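Capsular polysaccharide biosynthesis protein (Burkholderia pseudomallei, PDB 4BQN) binds coenzyme A and probably acts as an acetyltransferase in the biosynthesis of the capsular polysaccharide. Local coordinates at residues 14-23 with 200-211; 153-164 with 183-191. The protein carries 1 engineered substitution. One frame throughout, in Å; residues are numbered along the deposited sequence.

Contact 1. Residues 14-23 with 200-211. With COA (coenzyme A), chain C.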
loop_
_atom_site.group_PDB
_atom_site.type_symbol
_atom_site.label_atom_id
_atom_site.label_comp_id
_atom_site.label_asym_id
_atom_site.label_seq_id
_atom_site.Cartn_x
_atom_site.Cartn_y
_atom_site.Cartn_z
ATOM N N CYS A 14 -4.052 -7.011 0.054
ATOM C CA CYS A 14 -4.010 -7.238 1.497
ATOM C C CYS A 14 -4.837 -6.204 2.293
ATOM O O CYS A 14 -5.194 -6.439 3.441
ATOM C CB CYS A 14 -2.555 -7.279 1.986
ATOM S SG CYS A 14 -1.748 -5.720 2.177
ATOM N N GLN A 15 -5.142 -5.060 1.678
ATOM C CA GLN A 15 -5.949 -4.031 2.325
ATOM C C GLN A 15 -7.399 -4.451 2.477
ATOM O O GLN A 15 -8.097 -3.912 3.350
ATOM C CB GLN A 15 -5.871 -2.723 1.530
ATOM C CG GLN A 15 -4.445 -2.170 1.497
ATOM C CD GLN A 15 -4.231 -1.083 0.462
ATOM O OE1 GLN A 15 -5.183 -0.552 -0.138
ATOM N NE2 GLN A 15 -2.964 -0.727 0.257
ATOM N N ALA A 16 -7.849 -5.407 1.650
ATOM C CA ALA A 16 -9.243 -5.832 1.677
ATOM C C ALA A 16 -9.624 -6.567 2.977
ATOM O O ALA A 16 -10.569 -6.146 3.643
ATOM C CB ALA A 16 -9.611 -6.583 0.404
ATOM N N PRO A 17 -8.877 -7.617 3.386
ATOM C CA PRO A 17 -9.198 -8.229 4.674
ATOM C C PRO A 17 -9.055 -7.222 5.830
ATOM O O PRO A 17 -9.828 -7.275 6.792
ATOM C CB PRO A 17 -8.181 -9.382 4.763
ATOM C CG PRO A 17 -7.942 -9.744 3.316
ATOM C CD PRO A 17 -7.893 -8.416 2.627
ATOM N N ALA A 18 -8.087 -6.307 5.723
ATOM C CA ALA A 18 -7.887 -5.289 6.762
ATOM C C ALA A 18 -9.096 -4.366 6.855
ATOM O O ALA A 18 -9.552 -4.051 7.964
ATOM C CB ALA A 18 -6.625 -4.481 6.497
ATOM N N LEU A 19 -9.650 -3.986 5.706
ATOM C CA LEU A 19 -10.851 -3.153 5.666
ATOM C C LEU A 19 -12.058 -3.882 6.266
ATOM O O LEU A 19 -12.811 -3.281 7.025
ATOM C CB LEU A 19 -11.117 -2.732 4.210
ATOM C CG LEU A 19 -12.385 -1.916 3.976
ATOM C CD1 LEU A 19 -12.432 -0.657 4.821
ATOM C CD2 LEU A 19 -12.460 -1.567 2.494
ATOM N N ALA A 20 -12.241 -5.158 5.934
ATOM C CA ALA A 20 -13.325 -5.941 6.526
ATOM C C ALA A 20 -13.199 -5.994 8.056
ATOM O O ALA A 20 -14.192 -5.855 8.774
ATOM C CB ALA A 20 -13.340 -7.342 5.944
ATOM N N LYS A 21 -11.977 -6.198 8.552
ATOM C CA LYS A 21 -11.735 -6.247 9.990
ATOM C C LYS A 21 -12.136 -4.908 10.627
ATOM O O LYS A 21 -12.780 -4.868 11.684
ATOM C CB LYS A 21 -10.264 -6.579 10.261
ATOM C CG LYS A 21 -9.928 -6.915 11.706
ATOM C CD LYS A 21 -10.347 -8.329 12.097
ATOM C CE LYS A 21 -9.361 -9.378 11.608
ATOM N NZ LYS A 21 -9.814 -10.747 11.982
ATOM N N MET A 22 -11.755 -3.810 9.979
ATOM C CA MET A 22 -12.062 -2.498 10.521
ATOM C C MET A 22 -13.568 -2.246 10.522
ATOM O O MET A 22 -14.115 -1.837 11.538
ATOM C CB MET A 22 -11.311 -1.422 9.725
ATOM C CG MET A 22 -11.364 -0.032 10.337
ATOM S SD MET A 22 -10.643 0.043 11.980
ATOM C CE MET A 22 -8.890 0.066 11.602
ATOM N N LEU A 23 -14.231 -2.506 9.396
ATOM C CA LEU A 23 -15.689 -2.328 9.319
ATOM C C LEU A 23 -16.445 -3.153 10.357
ATOM O O LEU A 23 -17.360 -2.642 11.019
ATOM C CB LEU A 23 -16.210 -2.644 7.922
ATOM C CG LEU A 23 -15.869 -1.584 6.862
ATOM C CD1 LEU A 23 -16.095 -2.174 5.475
ATOM C CD2 LEU A 23 -16.677 -0.297 7.062
ATOM N N ASN A 200 2.331 0.487 0.670
ATOM C CA ASN A 200 0.993 -0.089 0.447
ATOM C C ASN A 200 0.378 -0.720 1.700
ATOM O O ASN A 200 -0.589 -1.485 1.618
ATOM C CB ASN A 200 1.016 -1.044 -0.761
ATOM C CG ASN A 200 2.073 -2.118 -0.609
ATOM O OD1 ASN A 200 2.410 -2.478 0.513
ATOM N ND2 ASN A 200 2.625 -2.593 -1.723
ATOM N N HIS A 201 0.899 -0.338 2.865
ATOM C CA HIS A 201 0.312 -0.750 4.138
ATOM C C HIS A 201 -0.107 0.458 4.971
ATOM O O HIS A 201 0.682 0.988 5.754
ATOM C CB HIS A 201 1.282 -1.606 4.959
ATOM C CG HIS A 201 1.482 -2.994 4.431
ATOM N ND1 HIS A 201 2.348 -3.878 5.035
ATOM C CD2 HIS A 201 0.961 -3.649 3.362
ATOM C CE1 HIS A 201 2.331 -5.026 4.383
ATOM N NE2 HIS A 201 1.493 -4.920 3.368
ATOM N N PRO A 202 -1.357 0.906 4.801
ATOM C CA PRO A 202 -1.925 1.964 5.652
ATOM C C PRO A 202 -1.824 1.644 7.134
ATOM O O PRO A 202 -1.969 0.481 7.539
ATOM C CB PRO A 202 -3.397 1.998 5.213
ATOM C CG PRO A 202 -3.338 1.568 3.782
ATOM C CD PRO A 202 -2.270 0.514 3.713
ATOM N N THR A 203 -1.596 2.676 7.931
ATOM C CA THR A 203 -1.672 2.563 9.377
ATOM C C THR A 203 -3.142 2.559 9.810
ATOM O O THR A 203 -4.052 2.854 9.028
ATOM C CB THR A 203 -0.991 3.749 10.072
ATOM O OG1 THR A 203 -1.700 4.947 9.728
ATOM C CG2 THR A 203 0.492 3.882 9.652
ATOM N N ALA A 204 -3.371 2.265 11.085
ATOM C CA ALA A 204 -4.713 2.294 11.663
ATOM C C ALA A 204 -5.511 3.544 11.325
ATOM O O ALA A 204 -6.697 3.454 10.994
ATOM C CB ALA A 204 -4.643 2.146 13.171
ATOM N N ALA A 205 -4.878 4.708 11.452
ATOM C CA ALA A 205 -5.596 5.970 11.232
ATOM C C ALA A 205 -6.151 6.017 9.808
ATOM O O ALA A 205 -7.296 6.429 9.578
ATOM C CB ALA A 205 -4.670 7.148 11.480
ATOM N N LEU A 206 -5.348 5.600 8.837
ATOM C CA LEU A 206 -5.806 5.596 7.452
ATOM C C LEU A 206 -6.856 4.501 7.183
ATOM O O LEU A 206 -7.822 4.742 6.449
ATOM C CB LEU A 206 -4.641 5.525 6.464
ATOM C CG LEU A 206 -5.049 5.692 4.991
ATOM C CD1 LEU A 206 -5.803 6.998 4.763
ATOM C CD2 LEU A 206 -3.825 5.597 4.104
ATOM N N MET A 207 -6.683 3.319 7.782
ATOM C CA MET A 207 -7.694 2.280 7.653
ATOM C C MET A 207 -9.033 2.732 8.230
ATOM O O MET A 207 -10.080 2.430 7.648
ATOM C CB MET A 207 -7.231 0.981 8.332
ATOM C CG MET A 207 -6.095 0.264 7.597
ATOM S SD MET A 207 -6.371 -0.066 5.843
ATOM C CE MET A 207 -7.919 -0.975 5.908
ATOM N N ARG A 208 -9.015 3.421 9.374
ATOM C CA ARG A 208 -10.262 3.962 9.926
ATOM C C ARG A 208 -10.884 4.947 8.949
ATOM O O ARG A 208 -12.102 4.950 8.745
ATOM C CB ARG A 208 -10.038 4.632 11.268
ATOM C CG ARG A 208 -9.712 3.653 12.383
ATOM C CD ARG A 208 -9.795 4.337 13.735
ATOM N NE ARG A 208 -8.843 5.431 13.905
ATOM C CZ ARG A 208 -7.623 5.307 14.432
ATOM N NH1 ARG A 208 -7.149 4.111 14.790
ATOM N NH2 ARG A 208 -6.851 6.381 14.569
ATOM N N GLU A 209 -10.056 5.805 8.355
ATOM C CA GLU A 209 -10.587 6.827 7.460
ATOM C C GLU A 209 -11.273 6.208 6.239
ATOM O O GLU A 209 -12.395 6.599 5.888
ATOM C CB GLU A 209 -9.506 7.830 7.026
ATOM C CG GLU A 209 -10.101 9.136 6.526
ATOM C CD GLU A 209 -10.827 9.913 7.618
ATOM O OE1 GLU A 209 -10.410 9.856 8.800
ATOM O OE2 GLU A 209 -11.836 10.581 7.306
ATOM N N ILE A 210 -10.623 5.239 5.591
ATOM C CA ILE A 210 -11.230 4.613 4.408
ATOM C C ILE A 210 -12.485 3.820 4.786
ATOM O O ILE A 210 -13.479 3.857 4.057
ATOM C CB ILE A 210 -10.212 3.776 3.578
ATOM C CG1 ILE A 210 -10.780 3.367 2.223
ATOM C CG2 ILE A 210 -9.732 2.555 4.329
ATOM C CD1 ILE A 210 -10.994 4.525 1.297
ATOM N N ALA A 211 -12.456 3.132 5.930
ATOM C CA ALA A 211 -13.649 2.422 6.411
ATOM C C ALA A 211 -14.803 3.416 6.636
ATOM O O ALA A 211 -15.950 3.129 6.292
ATOM C CB ALA A 211 -13.339 1.659 7.684
HETATM N N1A COA C . 1.758 4.796 -7.258
HETATM C C2A COA C . 2.766 4.061 -7.794
HETATM N N3A COA C . 2.649 2.745 -8.041
HETATM C C4A COA C . 1.477 2.121 -7.786
HETATM C C5A COA C . 0.352 2.855 -7.219
HETATM C C6A COA C . 0.552 4.275 -6.958
HETATM N N6A COA C . -0.446 5.010 -6.426
HETATM N N7A COA C . -0.680 1.994 -7.059
HETATM C C8A COA C . -0.247 0.790 -7.507
HETATM N N9A COA C . 1.042 0.868 -7.911
HETATM C C1B COA C . 1.874 -0.184 -8.508
HETATM C C2B COA C . 1.630 -1.589 -7.986
HETATM O O2B COA C . 2.415 -1.831 -6.817
HETATM C C3B COA C . 2.075 -2.397 -9.195
HETATM O O3B COA C . 3.515 -2.387 -9.197
HETATM P P3B COA C . 4.383 -3.355 -10.143
HETATM O O7A COA C . 5.797 -3.119 -9.673
HETATM O O8A COA C . 3.876 -4.738 -9.831
HETATM O O9A COA C . 4.118 -2.915 -11.563
HETATM C C4B COA C . 1.585 -1.557 -10.373
HETATM O O4B COA C . 1.476 -0.220 -9.881
HETATM C C5B COA C . 0.244 -2.009 -10.953
HETATM O O5B COA C . -0.695 -2.018 -9.885
HETATM P P1A COA C . -2.151 -1.404 -10.035
HETATM O O1A COA C . -2.768 -1.461 -8.668
HETATM O O2A COA C . -2.102 -0.070 -10.718
HETATM O O3A COA C . -2.946 -2.364 -11.036
HETATM P P2A COA C . -3.322 -3.931 -11.064
HETATM O O4A COA C . -2.592 -4.543 -12.234
HETATM O O5A COA C . -4.825 -3.978 -11.073
HETATM O O6A COA C . -2.749 -4.574 -9.726
HETATM C CBP COA C . -2.428 -5.161 -7.423
HETATM C CCP COA C . -3.404 -4.577 -8.442
HETATM C CDP COA C . -3.064 -5.183 -6.038
HETATM C CEP COA C . -2.158 -6.605 -7.808
HETATM C CAP COA C . -1.139 -4.298 -7.451
HETATM O OAP COA C . -1.404 -3.011 -6.891
HETATM C C9P COA C . 0.105 -4.859 -6.781
HETATM O O9P COA C . 0.839 -5.630 -7.386
HETATM N N8P COA C . 0.406 -4.440 -5.547
HETATM C C7P COA C . 1.612 -4.871 -4.853
HETATM C C6P COA C . 1.571 -6.289 -4.312
HETATM C C5P COA C . 0.451 -6.379 -3.310
HETATM O O5P COA C . -0.678 -6.700 -3.649
HETATM N N4P COA C . 0.784 -6.087 -2.067
HETATM C C3P COA C . -0.177 -6.123 -1.001
HETATM C C2P COA C . -0.232 -4.775 -0.322
HETATM S S1P COA C . -1.761 -4.660 0.520
#

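Contact 2. Residues 153-164 with 183-191. With COA (coenzyme A), chain C.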
loop_
_atom_site.group_PDB
_atom_site.type_symbol
_atom_site.label_atom_id
_atom_site.label_comp_id
_atom_site.label_asym_id
_atom_site.label_seq_id
_atom_site.Cartn_x
_atom_site.Cartn_y
_atom_site.Cartn_z
ATOM N N ILE A 153 10.627 17.343 -1.572
ATOM C CA ILE A 153 9.424 16.783 -0.945
ATOM C C ILE A 153 8.128 17.160 -1.669
ATOM O O ILE A 153 7.243 16.309 -1.831
ATOM C CB ILE A 153 9.368 17.082 0.567
ATOM C CG1 ILE A 153 8.292 16.214 1.219
ATOM C CG2 ILE A 153 9.161 18.582 0.827
ATOM C CD1 ILE A 153 8.319 16.238 2.726
ATOM N N ASP A 154 8.017 18.400 -2.150
ATOM C CA ASP A 154 6.788 18.800 -2.828
ATOM C C ASP A 154 6.615 18.060 -4.150
ATOM O O ASP A 154 5.503 17.680 -4.520
ATOM C CB ASP A 154 6.748 20.307 -3.070
ATOM C CG ASP A 154 6.608 21.106 -1.793
ATOM O OD1 ASP A 154 6.082 20.573 -0.802
ATOM O OD2 ASP A 154 6.993 22.295 -1.799
ATOM N N GLU A 155 7.714 17.866 -4.869
ATOM C CA GLU A 155 7.681 17.130 -6.137
ATOM C C GLU A 155 7.243 15.685 -5.875
ATOM O O GLU A 155 6.434 15.121 -6.615
ATOM C CB GLU A 155 9.049 17.153 -6.811
ATOM C CG GLU A 155 9.134 16.323 -8.090
ATOM C CD GLU A 155 10.504 16.351 -8.736
ATOM O OE1 GLU A 155 11.418 17.013 -8.202
ATOM O OE2 GLU A 155 10.656 15.712 -9.796
ATOM N N ILE A 156 7.813 15.076 -4.836
ATOM C CA ILE A 156 7.459 13.705 -4.470
ATOM C C ILE A 156 5.970 13.614 -4.171
ATOM O O ILE A 156 5.285 12.751 -4.713
ATOM C CB ILE A 156 8.296 13.219 -3.278
ATOM C CG1 ILE A 156 9.772 13.078 -3.690
ATOM C CG2 ILE A 156 7.761 11.888 -2.759
ATOM C CD1 ILE A 156 10.740 13.035 -2.514
ATOM N N GLU A 157 5.469 14.508 -3.311
ATOM C CA GLU A 157 4.062 14.466 -2.908
ATOM C C GLU A 157 3.132 14.705 -4.088
ATOM O O GLU A 157 2.101 14.037 -4.204
ATOM C CB GLU A 157 3.764 15.449 -1.804
ATOM C CG GLU A 157 4.377 14.998 -0.499
ATOM C CD GLU A 157 4.050 15.891 0.669
ATOM O OE1 GLU A 157 3.378 16.928 0.473
ATOM O OE2 GLU A 157 4.487 15.559 1.790
ATOM N N SER A 158 3.489 15.647 -4.963
ATOM C CA SER A 158 2.669 15.930 -6.154
ATOM C C SER A 158 2.527 14.678 -7.022
ATOM O O SER A 158 1.432 14.370 -7.491
ATOM C CB SER A 158 3.237 17.097 -6.971
ATOM O OG SER A 158 2.402 17.388 -8.083
ATOM N N TRP A 159 3.627 13.950 -7.210
ATOM C CA TRP A 159 3.604 12.734 -7.997
ATOM C C TRP A 159 2.752 11.668 -7.301
ATOM O O TRP A 159 1.950 10.986 -7.951
ATOM C CB TRP A 159 5.022 12.236 -8.260
ATOM C CG TRP A 159 5.080 10.981 -9.032
ATOM C CD1 TRP A 159 5.067 10.846 -10.396
ATOM C CD2 TRP A 159 5.197 9.653 -8.494
ATOM N NE1 TRP A 159 5.142 9.512 -10.735
ATOM C CE2 TRP A 159 5.233 8.761 -9.588
ATOM C CE3 TRP A 159 5.276 9.138 -7.193
ATOM C CZ2 TRP A 159 5.345 7.368 -9.423
ATOM C CZ3 TRP A 159 5.391 7.750 -7.026
ATOM C CH2 TRP A 159 5.415 6.885 -8.139
ATOM N N CYS A 160 2.924 11.511 -5.985
ATOM C CA CYS A 160 2.122 10.536 -5.248
ATOM C C CYS A 160 0.623 10.809 -5.378
ATOM O O CYS A 160 -0.168 9.878 -5.563
ATOM C CB CYS A 160 2.507 10.501 -3.767
ATOM S SG CYS A 160 4.174 9.866 -3.454
ATOM N N VAL A 161 0.225 12.078 -5.313
ATOM C CA VAL A 161 -1.175 12.432 -5.483
ATOM C C VAL A 161 -1.621 12.128 -6.907
ATOM O O VAL A 161 -2.694 11.543 -7.097
ATOM C CB VAL A 161 -1.419 13.920 -5.184
ATOM C CG1 VAL A 161 -2.801 14.364 -5.678
ATOM C CG2 VAL A 161 -1.266 14.150 -3.695
ATOM N N ASP A 162 -0.815 12.503 -7.902
ATOM C CA ASP A 162 -1.184 12.254 -9.303
ATOM C C ASP A 162 -1.374 10.772 -9.617
ATOM O O ASP A 162 -2.249 10.406 -10.398
ATOM C CB ASP A 162 -0.152 12.832 -10.264
ATOM C CG ASP A 162 -0.140 14.343 -10.276
ATOM O OD1 ASP A 162 -1.070 14.968 -9.726
ATOM O OD2 ASP A 162 0.818 14.900 -10.842
ATOM N N GLU A 163 -0.539 9.913 -9.028
ATOM C CA GLU A 163 -0.695 8.469 -9.241
ATOM C C GLU A 163 -2.047 7.960 -8.732
ATOM O O GLU A 163 -2.660 7.078 -9.347
ATOM C CB GLU A 163 0.430 7.701 -8.554
ATOM C CG GLU A 163 1.777 7.871 -9.239
ATOM C CD GLU A 163 1.795 7.323 -10.658
ATOM O OE1 GLU A 163 1.390 6.163 -10.885
ATOM O OE2 GLU A 163 2.223 8.046 -11.559
ATOM N N LEU A 164 -2.491 8.483 -7.592
ATOM C CA LEU A 164 -3.813 8.147 -7.074
ATOM C C LEU A 164 -4.922 8.711 -7.958
ATOM O O LEU A 164 -5.869 8.009 -8.284
ATOM C CB LEU A 164 -3.962 8.626 -5.629
ATOM C CG LEU A 164 -3.067 7.938 -4.584
ATOM C CD1 LEU A 164 -3.247 8.576 -3.222
ATOM C CD2 LEU A 164 -3.380 6.446 -4.506
ATOM N N THR A 183 -7.889 10.368 -1.185
ATOM C CA THR A 183 -6.739 11.096 -1.734
ATOM C C THR A 183 -6.498 12.454 -1.049
ATOM O O THR A 183 -5.360 12.763 -0.664
ATOM C CB THR A 183 -6.882 11.290 -3.251
ATOM O OG1 THR A 183 -7.112 10.009 -3.857
ATOM C CG2 THR A 183 -5.612 11.921 -3.840
ATOM N N ASP A 184 -7.555 13.258 -0.897
ATOM C CA ASP A 184 -7.399 14.591 -0.303
ATOM C C ASP A 184 -6.976 14.479 1.156
ATOM O O ASP A 184 -6.147 15.253 1.630
ATOM C CB ASP A 184 -8.707 15.397 -0.421
ATOM C CG ASP A 184 -9.138 15.617 -1.863
ATOM O OD1 ASP A 184 -8.265 15.808 -2.737
ATOM O OD2 ASP A 184 -10.362 15.605 -2.126
ATOM N N PHE A 185 -7.537 13.499 1.852
ATOM C CA PHE A 185 -7.165 13.225 3.227
ATOM C C PHE A 185 -5.680 12.885 3.347
ATOM O O PHE A 185 -4.980 13.407 4.209
ATOM C CB PHE A 185 -8.024 12.078 3.790
ATOM C CG PHE A 185 -7.686 11.719 5.200
ATOM C CD1 PHE A 185 -8.177 12.471 6.261
ATOM C CD2 PHE A 185 -6.817 10.652 5.471
ATOM C CE1 PHE A 185 -7.851 12.148 7.568
ATOM C CE2 PHE A 185 -6.480 10.328 6.779
ATOM C CZ PHE A 185 -6.995 11.082 7.825
ATOM N N ILE A 186 -5.197 12.004 2.481
ATOM C CA ILE A 186 -3.787 11.614 2.553
ATOM C C ILE A 186 -2.864 12.831 2.378
ATOM O O ILE A 186 -1.978 13.067 3.198
ATOM C CB ILE A 186 -3.430 10.499 1.550
ATOM C CG1 ILE A 186 -4.180 9.200 1.913
ATOM C CG2 ILE A 186 -1.920 10.261 1.542
ATOM C CD1 ILE A 186 -4.154 8.139 0.824
ATOM N N LEU A 187 -3.076 13.604 1.318
ATOM C CA LEU A 187 -2.181 14.721 1.063
ATOM C C LEU A 187 -2.225 15.710 2.219
ATOM O O LEU A 187 -1.187 16.223 2.638
ATOM C CB LEU A 187 -2.519 15.405 -0.253
ATOM C CG LEU A 187 -1.646 16.623 -0.605
ATOM C CD1 LEU A 187 -0.181 16.241 -0.809
ATOM C CD2 LEU A 187 -2.199 17.382 -1.805
ATOM N N ALA A 188 -3.426 15.989 2.719
ATOM C CA ALA A 188 -3.588 17.015 3.738
ATOM C C ALA A 188 -3.018 16.601 5.087
ATOM O O ALA A 188 -2.624 17.455 5.870
ATOM C CB ALA A 188 -5.051 17.414 3.871
ATOM N N ASN A 189 -2.953 15.296 5.353
ATOM C CA ASN A 189 -2.563 14.823 6.675
ATOM C C ASN A 189 -1.216 14.123 6.759
ATOM O O ASN A 189 -0.765 13.836 7.860
ATOM C CB ASN A 189 -3.632 13.881 7.230
ATOM C CG ASN A 189 -4.900 14.600 7.578
ATOM O OD1 ASN A 189 -5.055 15.084 8.703
ATOM N ND2 ASN A 189 -5.805 14.707 6.612
ATOM N N CYS A 190 -0.585 13.843 5.615
ATOM C CA CYS A 190 0.562 12.932 5.605
ATOM C C CYS A 190 1.749 13.428 6.433
ATOM O O CYS A 190 2.469 12.613 7.027
ATOM C CB CYS A 190 0.992 12.591 4.172
ATOM S SG CYS A 190 1.587 13.974 3.181
ATOM N N ARG A 191 1.947 14.748 6.513
ATOM C CA ARG A 191 3.090 15.254 7.268
ATOM C C ARG A 191 2.811 15.362 8.758
ATOM O O ARG A 191 3.751 15.454 9.553
ATOM C CB ARG A 191 3.578 16.577 6.696
ATOM C CG ARG A 191 4.013 16.443 5.248
ATOM C CD ARG A 191 4.950 17.551 4.827
ATOM N NE ARG A 191 4.929 17.718 3.381
ATOM C CZ ARG A 191 5.520 18.716 2.738
ATOM N NH1 ARG A 191 6.208 19.628 3.418
ATOM N NH2 ARG A 191 5.424 18.796 1.416
HETATM N N1A COA C . 1.758 4.796 -7.258
HETATM C C2A COA C . 2.766 4.061 -7.794
HETATM N N3A COA C . 2.649 2.745 -8.041
HETATM C C4A COA C . 1.477 2.121 -7.786
HETATM C C5A COA C . 0.352 2.855 -7.219
HETATM C C6A COA C . 0.552 4.275 -6.958
HETATM N N6A COA C . -0.446 5.010 -6.426
HETATM N N7A COA C . -0.680 1.994 -7.059
HETATM C C8A COA C . -0.247 0.790 -7.507
HETATM N N9A COA C . 1.042 0.868 -7.911
HETATM C C1B COA C . 1.874 -0.184 -8.508
HETATM C C2B COA C . 1.630 -1.589 -7.986
HETATM O O2B COA C . 2.415 -1.831 -6.817
HETATM C C3B COA C . 2.075 -2.397 -9.195
HETATM O O3B COA C . 3.515 -2.387 -9.197
HETATM P P3B COA C . 4.383 -3.355 -10.143
HETATM O O7A COA C . 5.797 -3.119 -9.673
HETATM O O8A COA C . 3.876 -4.738 -9.831
HETATM O O9A COA C . 4.118 -2.915 -11.563
HETATM C C4B COA C . 1.585 -1.557 -10.373
HETATM O O4B COA C . 1.476 -0.220 -9.881
HETATM C C5B COA C . 0.244 -2.009 -10.953
HETATM O O5B COA C . -0.695 -2.018 -9.885
HETATM P P1A COA C . -2.151 -1.404 -10.035
HETATM O O1A COA C . -2.768 -1.461 -8.668
HETATM O O2A COA C . -2.102 -0.070 -10.718
HETATM O O3A COA C . -2.946 -2.364 -11.036
HETATM P P2A COA C . -3.322 -3.931 -11.064
HETATM O O4A COA C . -2.592 -4.543 -12.234
HETATM O O5A COA C . -4.825 -3.978 -11.073
HETATM O O6A COA C . -2.749 -4.574 -9.726
HETATM C CBP COA C . -2.428 -5.161 -7.423
HETATM C CCP COA C . -3.404 -4.577 -8.442
HETATM C CDP COA C . -3.064 -5.183 -6.038
HETATM C CEP COA C . -2.158 -6.605 -7.808
HETATM C CAP COA C . -1.139 -4.298 -7.451
HETATM O OAP COA C . -1.404 -3.011 -6.891
HETATM C C9P COA C . 0.105 -4.859 -6.781
HETATM O O9P COA C . 0.839 -5.630 -7.386
HETATM N N8P COA C . 0.406 -4.440 -5.547
HETATM C C7P COA C . 1.612 -4.871 -4.853
HETATM C C6P COA C . 1.571 -6.289 -4.312
HETATM C C5P COA C . 0.451 -6.379 -3.310
HETATM O O5P COA C . -0.678 -6.700 -3.649
HETATM N N4P COA C . 0.784 -6.087 -2.067
HETATM C C3P COA C . -0.177 -6.123 -1.001
HETATM C C2P COA C . -0.232 -4.775 -0.322
HETATM S S1P COA C . -1.761 -4.660 0.520
HETATM O O HOH W 1 6.981 21.792 1.563
HETATM O O HOH W 2 1.418 17.760 2.331
#

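Contact 1. Residues 14-23 with 200-211
C14 and H201 meet beside the thiol end of coenzyme A. C14 SG is joined to S1P of the coenzyme in a disulfide of 2.0 Å, and its chi1 of 78° turns the sulfur to the H201 ring. There SG lies obliquely, 3.5 Å from H201 NE2, while C2P of the coenzyme lies at the ring edge.

One residue on, Q15 is long enough to reach across: its extended chain carries NE2 to N200 O (2.8 Å, N-H...O 161°), the donor standing above the carbonyl plane. Both ends of this buried amide are used, since NE2 also bonds M98 O and OE1 accepts from Q66, which fixes its rotation. N200 keeps its carboxamide beside C2P, with OD1 bonded to Y120.

Farther along, two methionines, whose unbranched chains can bend to fit, act as knobs in holes. The side chain of M207 sits among Q15, A18, L19 and M22, its CE 3.8 Å from A18 CB; in the conformer given, M22 sits among A204, M207, R208 and A211. The small A211 lets L19 CD1 approach its CB to 3.8 Å. The axes of helices 15-23 and 204-211 cross at -74° and come within 9.4 Å, with A16 and A20 turned to strand 6-11 of the parallel sheet and L206 packed on helix 183-189.

Contact 2. Residues 153-164 with 183-191
R191 meets two acids of the facing helix, D154 and E157, in a salt-bridge network. It grips E157 side-on: NE reaches OE2 at 2.7 Å, on the syn side of the carboxylate, while NH2 reaches OE1 from above the carboxylate plane, because the two flat groups are turned 65° apart. The D154 carboxylate lies nearly in the guanidinium plane, and OD1 accepts from R191 NH2 at 2.9 Å. An extended arginine suits this place, its chain running straight from CG to NE to reach acids one helical turn apart.

Water reinforces the polar end: one molecule accepts from R191 NH1 and donates to D154 OD1.

Hydrocarbon packing completes the join. I153 CD1 lies 3.7 Å above the centre of one face of the R191 guanidinium. L187 CG is anti to the backbone N (chi1 179°), which carries CD1 to 3.7 Å from V161 CG2. At the far end L164 lies alongside T183, pointing the other way; T183 OG1 is hydrogen-bonded to Q96. The L164 and I186 side chains cross at about a right angle, their CD1 atoms 4.2 Å apart.

The pair is an antiparallel helix packing, 169° between directions and 10.4 Å between axes, and helix 153-164 also borders the coenzyme A site: E163 CB lies 3.4 Å from N1A of the adenine.

How the contacts relate
From the N terminus, the chain leaves strand 6-11 of the parallel sheet and enters 14-23, the first half of contact 1. It then passes through the rest of that sheet before reaching 153-164, where contact 2 begins. After an 18-residue connection 183-191 closes this short loop, and the chain runs on to 200-211, which closes the much longer loop of contact 1, so contact 2 is wholly enclosed. Centred about 18 Å apart, the two meet where F185 and I186 pack on L206. Helix 204-211 therefore links the sheet side to the helical pair. Both border coenzyme A, contact 1 at its thiol end and contact 2 at its adenine.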